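Local coordinates for protein putative esterase (Sulfolobus solfataricus P2, PDB 2RAU) that probably hydrolyses lipid or other carboxylic esters, as a calcium-binding member of the alpha/beta-hydrolase superfamily, at residues Tyr81-Val86 against Lys262-Pro267; Trp121-Trp126 against Glu151-Ile156; Phe136-Ser141 against Lys167-Gly172. All coordinates share one frame; numbering follows the deposited sequence.

Contact 1 of 3, residues Tyr81-Val86 against Lys262-Pro267; sequences YRKSIV and KEDMFP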
ATOM      1  N   TYR A  81     -11.767 -12.069   2.212  1.00 30.66           N
ATOM      2  CA  TYR A  81     -11.761 -11.118   3.354  1.00 30.65           C
ATOM      3  C   TYR A  81     -10.796 -11.553   4.480  1.00 28.58           C
ATOM      4  O   TYR A  81     -10.260 -10.733   5.196  1.00 27.94           O
ATOM      5  CB  TYR A  81     -13.181 -10.877   3.945  1.00 31.96           C
ATOM      6  CG  TYR A  81     -13.601 -11.909   4.963  1.00 29.49           C
ATOM      7  CD1 TYR A  81     -13.302 -11.750   6.314  1.00 37.28           C
ATOM      8  CD2 TYR A  81     -14.211 -13.078   4.563  1.00 34.60           C
ATOM      9  CE1 TYR A  81     -13.649 -12.710   7.234  1.00 32.40           C
ATOM     10  CE2 TYR A  81     -14.537 -14.056   5.465  1.00 35.57           C
ATOM     11  CZ  TYR A  81     -14.271 -13.865   6.800  1.00 35.65           C
ATOM     12  OH  TYR A  81     -14.617 -14.857   7.676  1.00 38.11           O
ATOM     13  N   ARG A  82     -10.555 -12.843   4.618  1.00 30.28           N
ATOM     14  CA  ARG A  82      -9.633 -13.319   5.625  1.00 32.40           C
ATOM     15  C   ARG A  82      -8.199 -12.881   5.330  1.00 31.35           C
ATOM     16  O   ARG A  82      -7.409 -12.693   6.257  1.00 34.41           O
ATOM     17  CB  ARG A  82      -9.707 -14.833   5.728  1.00 29.75           C
ATOM     18  CG  ARG A  82     -11.042 -15.298   6.338  1.00 33.38           C
ATOM     19  CD  ARG A  82     -11.240 -16.801   6.256  1.00 34.37           C
ATOM     20  NE  ARG A  82     -11.222 -17.192   4.862  1.00 45.13           N
ATOM     21  CZ  ARG A  82     -11.197 -18.454   4.427  1.00 60.86           C
ATOM     22  NH1 ARG A  82     -11.220 -19.462   5.292  1.00 68.59           N
ATOM     23  NH2 ARG A  82     -11.155 -18.725   3.121  1.00 47.80           N
ATOM     24  N   LYS A  83      -7.908 -12.664   4.056  1.00 29.93           N
ATOM     25  CA  LYS A  83      -6.561 -12.363   3.583  1.00 29.42           C
ATOM     26  C   LYS A  83      -6.368 -10.891   3.237  1.00 31.51           C
ATOM     27  O   LYS A  83      -5.330 -10.526   2.677  1.00 32.64           O
ATOM     28  CB  LYS A  83      -6.247 -13.175   2.303  1.00 30.88           C
ATOM     29  CG  LYS A  83      -6.319 -14.658   2.422  1.00 30.43           C
ATOM     30  CD  LYS A  83      -5.968 -15.290   1.068  1.00 28.76           C
ATOM     31  CE  LYS A  83      -6.155 -16.745   1.016  1.00 35.05           C
ATOM     32  NZ  LYS A  83      -5.829 -17.222  -0.354  1.00 36.20           N
ATOM     33  N   SER A  84      -7.344 -10.036   3.585  1.00 30.08           N
ATOM     34  CA  SER A  84      -7.318  -8.632   3.201  1.00 30.15           C
ATOM     35  C   SER A  84      -7.680  -7.760   4.392  1.00 27.22           C
ATOM     36  O   SER A  84      -8.781  -7.840   4.890  1.00 28.05           O
ATOM     37  CB  SER A  84      -8.277  -8.405   2.037  1.00 35.10           C
ATOM     38  OG  SER A  84      -8.498  -7.034   1.859  1.00 34.12           O
ATOM     39  N   ILE A  85      -6.727  -6.953   4.862  1.00 26.38           N
ATOM     40  CA  ILE A  85      -6.969  -6.098   6.040  1.00 26.32           C
ATOM     41  C   ILE A  85      -8.202  -5.211   5.825  1.00 26.64           C
ATOM     42  O   ILE A  85      -8.989  -5.018   6.754  1.00 26.45           O
ATOM     43  CB  ILE A  85      -5.689  -5.300   6.470  1.00 26.76           C
ATOM     44  CG1 ILE A  85      -5.847  -4.659   7.855  1.00 32.16           C
ATOM     45  CG2 ILE A  85      -5.252  -4.252   5.462  1.00 25.25           C
ATOM     46  CD1 ILE A  85      -6.321  -5.548   8.917  1.00 26.41           C
ATOM     47  N   VAL A  86      -8.372  -4.664   4.617  1.00 26.64           N
ATOM     48  CA  VAL A  86      -9.486  -3.770   4.321  1.00 26.43           C
ATOM     49  C   VAL A  86     -10.814  -4.488   4.486  1.00 27.44           C
ATOM     50  O   VAL A  86     -11.692  -4.042   5.232  1.00 24.63           O
ATOM     51  CB  VAL A  86      -9.353  -3.107   2.904  1.00 26.88           C
ATOM     52  CG1 VAL A  86     -10.682  -2.431   2.475  1.00 25.33           C
ATOM     53  CG2 VAL A  86      -8.195  -2.123   2.857  1.00 27.75           C
ATOM     54  N   LYS A 262       1.544 -18.912  -4.623  1.00 23.62           N
ATOM     55  CA  LYS A 262       1.432 -18.178  -5.906  1.00 26.17           C
ATOM     56  C   LYS A 262       0.064 -17.579  -6.137  1.00 24.12           C
ATOM     57  O   LYS A 262      -0.061 -16.517  -6.756  1.00 24.26           O
ATOM     58  CB  LYS A 262       1.830 -19.054  -7.105  1.00 26.85           C
ATOM     59  CG  LYS A 262       0.901 -20.190  -7.445  1.00 30.09           C
ATOM     60  CD  LYS A 262       1.480 -21.039  -8.572  1.00 31.57           C
ATOM     61  CE  LYS A 262       0.494 -22.079  -9.091  1.00 39.07           C
ATOM     62  NZ  LYS A 262       0.286 -23.087  -8.068  1.00 28.77           N
ATOM     63  N   GLU A 263      -0.973 -18.263  -5.661  1.00 25.75           N
ATOM     64  CA  GLU A 263      -2.354 -17.809  -5.809  1.00 28.09           C
ATOM     65  C   GLU A 263      -2.618 -16.475  -5.112  1.00 28.78           C
ATOM     66  O   GLU A 263      -3.529 -15.723  -5.505  1.00 27.14           O
ATOM     67  CB  GLU A 263      -3.331 -18.863  -5.271  1.00 26.64           C
ATOM     68  CG  GLU A 263      -3.402 -20.155  -6.077  1.00 31.14           C
ATOM     69  CD  GLU A 263      -2.257 -21.095  -5.865  1.00 32.77           C
ATOM     70  OE1 GLU A 263      -1.534 -21.058  -4.852  1.00 24.09           O
ATOM     71  OE2 GLU A 263      -2.114 -21.914  -6.742  1.00 30.97           O
ATOM     72  N   ASP A 264      -1.825 -16.206  -4.080  1.00 26.95           N
ATOM     73  CA  ASP A 264      -1.859 -14.928  -3.338  1.00 27.45           C
ATOM     74  C   ASP A 264      -0.863 -13.915  -3.925  1.00 26.00           C
ATOM     75  O   ASP A 264      -1.208 -12.743  -4.135  1.00 25.96           O
ATOM     76  CB  ASP A 264      -1.568 -15.147  -1.847  1.00 26.30           C
ATOM     77  CG  ASP A 264      -2.603 -16.045  -1.180  1.00 31.90           C
ATOM     78  OD1 ASP A 264      -3.789 -15.990  -1.589  1.00 29.79           O
ATOM     79  OD2 ASP A 264      -2.251 -16.820  -0.260  1.00 27.52           O
HETATM   80  N   MSE A 265       0.337 -14.368  -4.241  1.00 24.53           N
HETATM   81  CA  MSE A 265       1.446 -13.459  -4.611  1.00 23.53           C
HETATM   82  C   MSE A 265       1.330 -12.934  -6.024  1.00 26.27           C
HETATM   83  O   MSE A 265       1.593 -11.759  -6.281  1.00 23.43           O
HETATM   84  CB  MSE A 265       2.810 -14.095  -4.454  1.00 26.07           C
HETATM   85  CG  MSE A 265       3.192 -14.529  -3.035  1.00 25.33           C
HETATM   86 SE   MSE A 265       3.425 -12.908  -1.964  0.75 32.17          SE
HETATM   87  CE  MSE A 265       2.839 -13.717  -0.279  1.00 32.90           C
ATOM     88  N   PHE A 266       1.018 -13.830  -6.942  1.00 24.30           N
ATOM     89  CA  PHE A 266       1.020 -13.441  -8.373  1.00 24.74           C
ATOM     90  C   PHE A 266      -0.036 -12.348  -8.667  1.00 25.56           C
ATOM     91  O   PHE A 266       0.264 -11.421  -9.444  1.00 25.28           O
ATOM     92  CB  PHE A 266       0.913 -14.671  -9.299  1.00 24.16           C
ATOM     93  CG  PHE A 266       2.207 -15.546  -9.363  1.00 25.73           C
ATOM     94  CD1 PHE A 266       3.285 -15.370  -8.474  1.00 23.03           C
ATOM     95  CD2 PHE A 266       2.267 -16.624 -10.232  1.00 25.68           C
ATOM     96  CE1 PHE A 266       4.382 -16.199  -8.513  1.00 29.62           C
ATOM     97  CE2 PHE A 266       3.370 -17.441 -10.267  1.00 26.89           C
ATOM     98  CZ  PHE A 266       4.430 -17.210  -9.436  1.00 23.23           C
ATOM     99  N   PRO A 267      -1.277 -12.487  -8.115  1.00 25.40           N
ATOM    100  CA  PRO A 267      -2.248 -11.392  -8.298  1.00 24.89           C
ATOM    101  C   PRO A 267      -1.852 -10.036  -7.772  1.00 25.38           C
ATOM    102  O   PRO A 267      -2.210  -9.052  -8.408  1.00 27.99           O
ATOM    103  CB  PRO A 267      -3.540 -11.937  -7.701  1.00 26.08           C
ATOM    104  CG  PRO A 267      -3.404 -13.400  -7.799  1.00 24.28           C
ATOM    105  CD  PRO A 267      -1.934 -13.644  -7.477  1.00 23.89           C
TER
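Lys83 and Asp264 carry this contact by themselves. The lysine chain is extended beyond CG and reaches across from the short 3-10 turn 81-83, setting NZ 2.7 Å from Asp264 OD1 in a hydrogen-bonded salt bridge. The ammonium uses the syn lone pair of OD1, on the side of the other oxygen, yet OD2 stays 3.6 Å from NZ, so a single short bond does the holding. Asp264 lies across the end of the lysine at about a right angle, and Lys83 CD comes 3.5 Å from OD1. That is the tight part. Around it the contact is loose: two partly exposed side chains bridge a surface gap of 8.8 Å between Lys83 CA and Asp264 CA, and nothing else of the two segments meets. The packed side of helix 262-270 is elsewhere, where Phe266 is buried against helices 218-224 and 238-248. An alanine in place of Lys83 is likely to leave the Asp264 carboxylate without its cationic mate and these segments without their direct link. The arrangement is a surface salt bridge, here tying the turn before helix 85-91 of the alpha/beta-hydrolase core to helix 262-270, which probably belongs to the cap-like insertion between strands 170-176 and 297-302.

Contact 2 of 3, residues Trp121-Trp126 against Glu151-Ile156; sequences WGWSTW and ESFGGI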
ATOM      1  N   TRP A 121       6.107  15.185  -7.892  1.00 27.36           N
ATOM      2  CA  TRP A 121       5.332  14.241  -7.071  1.00 27.03           C
ATOM      3  C   TRP A 121       6.160  13.795  -5.875  1.00 26.14           C
ATOM      4  O   TRP A 121       6.601  12.651  -5.807  1.00 26.56           O
ATOM      5  CB  TRP A 121       4.917  13.057  -7.930  1.00 28.23           C
ATOM      6  CG  TRP A 121       3.769  13.348  -8.859  1.00 25.13           C
ATOM      7  CD1 TRP A 121       3.249  14.570  -9.184  1.00 26.54           C
ATOM      8  CD2 TRP A 121       3.055  12.386  -9.630  1.00 26.84           C
ATOM      9  NE1 TRP A 121       2.221  14.410 -10.082  1.00 24.55           N
ATOM     10  CE2 TRP A 121       2.091  13.077 -10.375  1.00 25.21           C
ATOM     11  CE3 TRP A 121       3.119  10.998  -9.733  1.00 26.22           C
ATOM     12  CZ2 TRP A 121       1.187  12.433 -11.200  1.00 25.67           C
ATOM     13  CZ3 TRP A 121       2.232  10.348 -10.578  1.00 23.81           C
ATOM     14  CH2 TRP A 121       1.281  11.066 -11.293  1.00 24.87           C
ATOM     15  N   GLY A 122       6.356  14.735  -4.956  1.00 27.87           N
ATOM     16  CA  GLY A 122       7.110  14.560  -3.730  1.00 27.80           C
ATOM     17  C   GLY A 122       6.207  14.518  -2.521  1.00 25.72           C
ATOM     18  O   GLY A 122       5.007  14.341  -2.633  1.00 26.35           O
ATOM     19  N   TRP A 123       6.798  14.734  -1.358  1.00 26.37           N
ATOM     20  CA  TRP A 123       6.100  14.636  -0.089  1.00 27.53           C
ATOM     21  C   TRP A 123       5.013  15.676   0.112  1.00 26.51           C
ATOM     22  O   TRP A 123       3.952  15.380   0.648  1.00 28.86           O
ATOM     23  CB  TRP A 123       7.119  14.672   1.079  1.00 26.07           C
ATOM     24  CG  TRP A 123       7.713  13.366   1.271  1.00 25.27           C
ATOM     25  CD1 TRP A 123       9.009  12.976   1.008  1.00 28.77           C
ATOM     26  CD2 TRP A 123       7.016  12.191   1.662  1.00 24.52           C
ATOM     27  NE1 TRP A 123       9.157  11.646   1.275  1.00 30.85           N
ATOM     28  CE2 TRP A 123       7.939  11.137   1.667  1.00 26.45           C
ATOM     29  CE3 TRP A 123       5.702  11.938   2.057  1.00 29.33           C
ATOM     30  CZ2 TRP A 123       7.588   9.844   2.060  1.00 28.07           C
ATOM     31  CZ3 TRP A 123       5.347  10.649   2.399  1.00 27.37           C
ATOM     32  CH2 TRP A 123       6.283   9.627   2.432  1.00 28.61           C
ATOM     33  N   SER A 124       5.245  16.920  -0.271  1.00 28.89           N
ATOM     34  CA  SER A 124       4.167  17.906  -0.097  1.00 28.64           C
ATOM     35  C   SER A 124       2.950  17.543  -0.971  1.00 26.91           C
ATOM     36  O   SER A 124       1.798  17.689  -0.544  1.00 25.27           O
ATOM     37  CB  SER A 124       4.657  19.356  -0.287  1.00 34.66           C
ATOM     38  OG  SER A 124       5.088  19.561  -1.592  1.00 40.45           O
ATOM     39  N   THR A 125       3.188  17.015  -2.161  1.00 28.59           N
ATOM     40  CA  THR A 125       2.089  16.559  -3.005  1.00 24.75           C
ATOM     41  C   THR A 125       1.326  15.401  -2.368  1.00 25.22           C
ATOM     42  O   THR A 125       0.110  15.450  -2.248  1.00 27.72           O
ATOM     43  CB  THR A 125       2.592  16.194  -4.432  1.00 25.83           C
ATOM     44  OG1 THR A 125       3.130  17.374  -5.038  1.00 28.68           O
ATOM     45  CG2 THR A 125       1.468  15.598  -5.307  1.00 25.53           C
ATOM     46  N   TRP A 126       2.042  14.357  -1.979  1.00 25.88           N
ATOM     47  CA  TRP A 126       1.444  13.165  -1.381  1.00 26.74           C
ATOM     48  C   TRP A 126       0.713  13.516  -0.088  1.00 25.25           C
ATOM     49  O   TRP A 126      -0.389  13.052   0.115  1.00 26.97           O
ATOM     50  CB  TRP A 126       2.530  12.078  -1.132  1.00 28.52           C
ATOM     51  CG  TRP A 126       2.445  10.890  -2.052  1.00 25.76           C
ATOM     52  CD1 TRP A 126       2.333   9.563  -1.682  1.00 28.55           C
ATOM     53  CD2 TRP A 126       2.416  10.897  -3.492  1.00 23.91           C
ATOM     54  NE1 TRP A 126       2.256   8.768  -2.806  1.00 28.75           N
ATOM     55  CE2 TRP A 126       2.327   9.549  -3.920  1.00 28.04           C
ATOM     56  CE3 TRP A 126       2.484  11.908  -4.461  1.00 26.82           C
ATOM     57  CZ2 TRP A 126       2.264   9.197  -5.250  1.00 27.16           C
ATOM     58  CZ3 TRP A 126       2.417  11.549  -5.788  1.00 26.91           C
ATOM     59  CH2 TRP A 126       2.330  10.225  -6.167  1.00 26.51           C
ATOM     60  N   GLU A 151       0.898   0.549   4.716  1.00 28.09           N
ATOM     61  CA  GLU A 151       1.643  -0.639   4.273  1.00 27.21           C
ATOM     62  C   GLU A 151       2.923  -0.233   3.583  1.00 28.99           C
ATOM     63  O   GLU A 151       2.888   0.458   2.583  1.00 26.91           O
ATOM     64  CB  GLU A 151       0.786  -1.461   3.291  1.00 25.97           C
ATOM     65  CG  GLU A 151      -0.551  -1.885   3.854  1.00 28.32           C
ATOM     66  CD  GLU A 151      -1.355  -2.812   2.957  1.00 28.39           C
ATOM     67  OE1 GLU A 151      -0.952  -3.036   1.772  1.00 29.24           O
ATOM     68  OE2 GLU A 151      -2.392  -3.323   3.435  1.00 28.17           O
ATOM     69  N   SER A 152       4.061  -0.686   4.112  1.00 30.00           N
ATOM     70  CA  SER A 152       5.362  -0.466   3.483  1.00 30.08           C
ATOM     71  C   SER A 152       5.637   1.079   3.372  1.00 30.99           C
ATOM     72  O   SER A 152       5.598   1.754   4.391  1.00 30.96           O
ATOM     73  CB  SER A 152       5.374  -1.226   2.140  1.00 30.54           C
ATOM     74  OG  SER A 152       6.682  -1.402   1.688  1.00 28.23           O
ATOM     75  N   PHE A 153       5.893   1.618   2.166  1.00 28.91           N
ATOM     76  CA  PHE A 153       5.964   3.078   1.942  1.00 27.20           C
ATOM     77  C   PHE A 153       4.802   3.821   2.631  1.00 27.95           C
ATOM     78  O   PHE A 153       4.961   4.903   3.174  1.00 25.65           O
ATOM     79  CB  PHE A 153       5.899   3.424   0.446  1.00 28.00           C
ATOM     80  CG  PHE A 153       5.563   4.859   0.200  1.00 26.33           C
ATOM     81  CD1 PHE A 153       6.538   5.830   0.241  1.00 29.29           C
ATOM     82  CD2 PHE A 153       4.235   5.263   0.025  1.00 28.72           C
ATOM     83  CE1 PHE A 153       6.207   7.171   0.036  1.00 26.63           C
ATOM     84  CE2 PHE A 153       3.906   6.626  -0.178  1.00 25.83           C
ATOM     85  CZ  PHE A 153       4.896   7.566  -0.124  1.00 25.40           C
ATOM     86  N   GLY A 154       3.612   3.256   2.580  1.00 27.03           N
ATOM     87  CA  GLY A 154       2.456   3.869   3.234  1.00 27.87           C
ATOM     88  C   GLY A 154       2.615   4.054   4.718  1.00 26.37           C
ATOM     89  O   GLY A 154       1.972   4.922   5.301  1.00 24.60           O
ATOM     90  N   GLY A 155       3.441   3.235   5.355  1.00 27.41           N
ATOM     91  CA  GLY A 155       3.766   3.421   6.776  1.00 25.73           C
ATOM     92  C   GLY A 155       4.623   4.656   7.045  1.00 28.65           C
ATOM     93  O   GLY A 155       4.399   5.379   8.012  1.00 27.27           O
ATOM     94  N   ILE A 156       5.588   4.909   6.157  1.00 27.60           N
ATOM     95  CA  ILE A 156       6.384   6.138   6.181  1.00 30.35           C
ATOM     96  C   ILE A 156       5.457   7.336   5.942  1.00 29.00           C
ATOM     97  O   ILE A 156       5.551   8.339   6.630  1.00 27.23           O
ATOM     98  CB  ILE A 156       7.535   6.136   5.099  1.00 30.58           C
ATOM     99  CG1 ILE A 156       8.516   4.966   5.329  1.00 40.83           C
ATOM    100  CG2 ILE A 156       8.334   7.402   5.190  1.00 31.32           C
ATOM    101  CD1 ILE A 156       9.447   4.579   4.124  1.00 37.47           C
TER
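Phe153 is the bump here, and Trp123 and Trp126, one helical turn apart, make the hollow that takes it. The outer end of the phenyl ring enters between the two indoles, with CE1 turned to Trp123, CE2 to Trp126, and CZ touching both. Having CG anti to the backbone N (chi1 163°) swings the ring out from the start of helix 153-169 toward helix 123-141. Trp123 comes from the opposite direction and brings the outer atoms of its six-membered ring, CH2 and CZ2, to Phe153 CE1, with CH2 3.4 Å from that atom. The two planes tilt by 21°, nearly parallel, but the offset is so large (ring centres 5.3 Å apart) that little of one ring lies over the other. Trp126 stands across, its plane at 82° to the phenyl, and its CD1 reaches the phenyl edge 3.6 Å from Phe153 CZ. Trp121 in turn puts CD2 at the edge of the Trp126 indole, in its plane. Beside the phenyl, Ile156 fills the next notch: its CG2 branch sits 4.0 Å from Trp123 CZ2, the two side chains crossing at about a right angle. Leu280 of helix 278-282 touches all three clustered aromatics, while Trp276 and Phe288 add edge-to-face partners to Phe153 and Trp123 respectively. The turn carrying Phe153 is equally close-fitting, since a beta carbon on Gly154 would fall 3.0 Å from Glu151 N. Ser152, just before the phenylalanine, bonds through OG to His329 NE2. The strand-turn-helix shape, with Gly150, Ser152 and Gly154 in a GxSxG pattern, is consistent with the nucleophile elbow of an alpha/beta hydrolase, walled by this aromatic cluster.

Contact 3 of 3, residues Phe136-Ser141 against Lys167-Gly172; sequences FIKRDS and KNDIKG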
ATOM      1  N   PHE A 136     -12.312  14.628   3.897  1.00 26.72           N
ATOM      2  CA  PHE A 136     -13.524  13.998   3.386  1.00 25.99           C
ATOM      3  C   PHE A 136     -14.045  12.916   4.350  1.00 23.70           C
ATOM      4  O   PHE A 136     -15.276  12.792   4.624  1.00 25.01           O
ATOM      5  CB  PHE A 136     -13.232  13.344   2.034  1.00 27.50           C
ATOM      6  CG  PHE A 136     -14.428  12.684   1.404  1.00 27.65           C
ATOM      7  CD1 PHE A 136     -14.748  11.366   1.690  1.00 30.97           C
ATOM      8  CD2 PHE A 136     -15.273  13.403   0.601  1.00 39.87           C
ATOM      9  CE1 PHE A 136     -15.883  10.764   1.143  1.00 33.17           C
ATOM     10  CE2 PHE A 136     -16.403  12.800   0.057  1.00 40.36           C
ATOM     11  CZ  PHE A 136     -16.687  11.484   0.324  1.00 30.24           C
ATOM     12  N   ILE A 137     -13.112  12.088   4.819  1.00 25.45           N
ATOM     13  CA  ILE A 137     -13.440  11.011   5.758  1.00 24.02           C
ATOM     14  C   ILE A 137     -14.080  11.519   7.030  1.00 24.22           C
ATOM     15  O   ILE A 137     -14.991  10.887   7.564  1.00 23.63           O
ATOM     16  CB  ILE A 137     -12.174  10.184   6.095  1.00 26.89           C
ATOM     17  CG1 ILE A 137     -11.744   9.375   4.874  1.00 26.94           C
ATOM     18  CG2 ILE A 137     -12.411   9.220   7.253  1.00 26.19           C
ATOM     19  CD1 ILE A 137     -10.464   8.534   5.100  1.00 23.11           C
ATOM     20  N   LYS A 138     -13.559  12.614   7.565  1.00 24.80           N
ATOM     21  CA  LYS A 138     -14.099  13.168   8.795  1.00 26.38           C
ATOM     22  C   LYS A 138     -15.579  13.494   8.642  1.00 23.13           C
ATOM     23  O   LYS A 138     -16.392  13.200   9.534  1.00 26.47           O
ATOM     24  CB  LYS A 138     -13.323  14.409   9.225  1.00 24.43           C
ATOM     25  CG  LYS A 138     -11.913  14.173   9.677  1.00 26.76           C
ATOM     26  CD  LYS A 138     -11.400  15.484  10.280  1.00 32.71           C
ATOM     27  CE  LYS A 138     -10.008  15.351  10.745  1.00 34.83           C
ATOM     28  NZ  LYS A 138      -9.687  16.413  11.724  1.00 26.97           N
ATOM     29  N   ARG A 139     -15.932  14.107   7.516  1.00 22.27           N
ATOM     30  CA  ARG A 139     -17.298  14.441   7.238  1.00 22.96           C
ATOM     31  C   ARG A 139     -18.141  13.207   6.901  1.00 22.22           C
ATOM     32  O   ARG A 139     -19.283  13.080   7.376  1.00 23.21           O
ATOM     33  CB  ARG A 139     -17.380  15.468   6.101  1.00 22.50           C
ATOM     34  CG  ARG A 139     -18.794  15.979   5.913  1.00 22.79           C
ATOM     35  CD  ARG A 139     -18.890  17.039   4.856  1.00 24.15           C
ATOM     36  NE  ARG A 139     -20.211  17.659   4.906  1.00 25.83           N
ATOM     37  CZ  ARG A 139     -20.900  18.067   3.847  1.00 30.19           C
ATOM     38  NH1 ARG A 139     -20.443  17.867   2.613  1.00 33.45           N
ATOM     39  NH2 ARG A 139     -22.077  18.626   4.010  1.00 29.44           N
ATOM     40  N   ASP A 140     -17.622  12.330   6.061  1.00 24.45           N
ATOM     41  CA  ASP A 140     -18.340  11.117   5.722  1.00 22.96           C
ATOM     42  C   ASP A 140     -18.632  10.159   6.913  1.00 23.63           C
ATOM     43  O   ASP A 140     -19.723   9.630   7.024  1.00 24.96           O
ATOM     44  CB  ASP A 140     -17.568  10.353   4.670  1.00 24.72           C
ATOM     45  CG  ASP A 140     -18.349   9.161   4.120  1.00 27.51           C
ATOM     46  OD1 ASP A 140     -19.349   9.423   3.433  1.00 27.57           O
ATOM     47  OD2 ASP A 140     -17.969   8.002   4.379  1.00 24.61           O
ATOM     48  N   SER A 141     -17.636   9.945   7.768  1.00 22.72           N
ATOM     49  CA  SER A 141     -17.719   9.024   8.899  1.00 25.63           C
ATOM     50  C   SER A 141     -18.206   9.664  10.176  1.00 26.70           C
ATOM     51  O   SER A 141     -18.615   8.990  11.128  1.00 26.26           O
ATOM     52  CB  SER A 141     -16.333   8.516   9.182  1.00 23.93           C
ATOM     53  OG  SER A 141     -15.523   9.523   9.691  1.00 25.59           O
ATOM     54  N   LYS A 167      -2.369  15.965  15.929  1.00 27.88           N
ATOM     55  CA  LYS A 167      -3.146  16.569  16.980  1.00 27.77           C
ATOM     56  C   LYS A 167      -4.583  16.737  16.569  1.00 26.74           C
ATOM     57  O   LYS A 167      -5.448  16.419  17.346  1.00 28.80           O
ATOM     58  CB  LYS A 167      -2.548  17.903  17.431  1.00 29.72           C
ATOM     59  CG  LYS A 167      -1.162  17.707  18.038  1.00 35.79           C
ATOM     60  CD  LYS A 167      -0.480  19.027  18.417  1.00 36.74           C
ATOM     61  CE  LYS A 167       0.892  18.796  19.067  1.00 41.68           C
ATOM     62  NZ  LYS A 167       1.533  20.113  19.402  1.00 48.88           N
ATOM     63  N   ASN A 168      -4.850  17.144  15.334  1.00 26.21           N
ATOM     64  CA  ASN A 168      -6.240  17.291  14.917  1.00 28.66           C
ATOM     65  C   ASN A 168      -6.875  16.197  14.081  1.00 27.37           C
ATOM     66  O   ASN A 168      -8.106  16.177  13.957  1.00 27.99           O
ATOM     67  CB  ASN A 168      -6.440  18.602  14.187  1.00 31.00           C
ATOM     68  CG  ASN A 168      -6.474  19.793  15.144  1.00 34.33           C
ATOM     69  OD1 ASN A 168      -7.380  19.955  16.065  1.00 29.72           O
ATOM     70  ND2 ASN A 168      -5.467  20.617  14.976  1.00 33.43           N
ATOM     71  N   ASP A 169      -6.058  15.310  13.520  1.00 26.64           N
ATOM     72  CA  ASP A 169      -6.525  14.290  12.576  1.00 24.96           C
ATOM     73  C   ASP A 169      -6.412  12.809  12.987  1.00 24.67           C
ATOM     74  O   ASP A 169      -7.208  12.014  12.514  1.00 24.20           O
ATOM     75  CB  ASP A 169      -5.758  14.432  11.257  1.00 25.02           C
ATOM     76  CG  ASP A 169      -6.126  15.680  10.475  1.00 26.28           C
ATOM     77  OD1 ASP A 169      -7.105  16.390  10.845  1.00 30.23           O
ATOM     78  OD2 ASP A 169      -5.420  15.931   9.453  1.00 25.52           O
ATOM     79  N   ILE A 170      -5.438  12.437  13.831  1.00 23.85           N
ATOM     80  CA  ILE A 170      -5.061  11.012  14.016  1.00 22.83           C
ATOM     81  C   ILE A 170      -5.111  10.560  15.454  1.00 25.96           C
ATOM     82  O   ILE A 170      -4.489  11.180  16.301  1.00 25.54           O
ATOM     83  CB  ILE A 170      -3.600  10.754  13.505  1.00 25.00           C
ATOM     84  CG1 ILE A 170      -3.389  11.324  12.087  1.00 25.70           C
ATOM     85  CG2 ILE A 170      -3.194   9.221  13.570  1.00 21.31           C
ATOM     86  CD1 ILE A 170      -4.380  10.822  10.977  1.00 22.91           C
ATOM     87  N   LYS A 171      -5.841   9.481  15.724  1.00 23.46           N
ATOM     88  CA  LYS A 171      -5.968   9.001  17.076  1.00 26.08           C
ATOM     89  C   LYS A 171      -5.294   7.643  17.301  1.00 27.90           C
ATOM     90  O   LYS A 171      -5.225   7.157  18.426  1.00 27.34           O
ATOM     91  CB  LYS A 171      -7.443   8.943  17.472  1.00 27.74           C
ATOM     92  CG  LYS A 171      -8.256   7.968  16.689  1.00 25.91           C
ATOM     93  CD  LYS A 171      -9.732   7.999  17.004  1.00 27.12           C
ATOM     94  CE  LYS A 171     -10.486   7.201  15.970  1.00 28.60           C
ATOM     95  NZ  LYS A 171     -11.951   7.334  16.065  1.00 29.97           N
ATOM     96  N   GLY A 172      -4.772   7.037  16.232  1.00 28.32           N
ATOM     97  CA  GLY A 172      -4.102   5.760  16.333  1.00 27.34           C
ATOM     98  C   GLY A 172      -3.359   5.465  15.052  1.00 26.11           C
ATOM     99  O   GLY A 172      -3.825   5.817  13.959  1.00 24.74           O
TER
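The flat groups that Lys138 meets are the carboxylate of Asp169 and the peptide carbonyl of Asn168. At the carboxylate, NZ approaches OD1 from the anti side, away from the other oxygen and 23° out of the plane, making a salt bridge of 2.7 Å between Lys138 NZ and Asp169 OD1. OD2 is occupied by Tyr161 OH and Lys131 NZ, which leaves this buried acid held at both oxygens and probably favours its charged form. At the carbonyl, the same ammonium sits above the plane, 42° out of it, with Lys138 NZ 2.7 Å from Asn168 O. One lysine therefore binds two acceptors from consecutive residues where helix 153-169 ends. It gets there by an extended chain beyond CG, with CG anti to the carbonyl carbon (chi1 -68°), and it crosses the aspartate at about a right angle; its CE also lies close, 3.1 Å from Asp169 OD1. On the lysine's own helix another flat group is gripped from both faces: Ile137 O takes Ser141 N on one and Ser141 OG on the other, the latter at 2.6 Å from Ser141 OG to Ile137 O. Lys138 NZ makes a further weak hydrogen bond to Glu144 O. Gly142 and Glu144 bind a calcium ion about 8 Å from the lysine side chain. The contact thus joins the C-terminal ends of two helices beside that metal site, the second being the helix of the beta-alpha-beta unit formed by strand 146-151, helix 153-169 and strand 170-176 in the alpha/beta-hydrolase fold.

Overall arrangement
Contacts 2 and 3 pin the same two helices, 123-141 and 153-169, at opposite ends, with centres about 18 Å apart. Contact 2, partly buried and about 10 Å from the chain's centre, relies on aromatic and aliphatic packing beside the probable nucleophile. Contact 3, also partly buried but farther out at about 19 Å, uses a salt bridge and one backbone carbonyl near a calcium site. Contact 1 is a pure surface contact and shares neither helix; like contact 3 it depends on a lysine-aspartate pair, but it spans a much longer loop of chain, inside which both others are nested. Contacts 1 and 2 nevertheless touch, Ile85 CG2 packing 3.6 Å from Glu151 OE2.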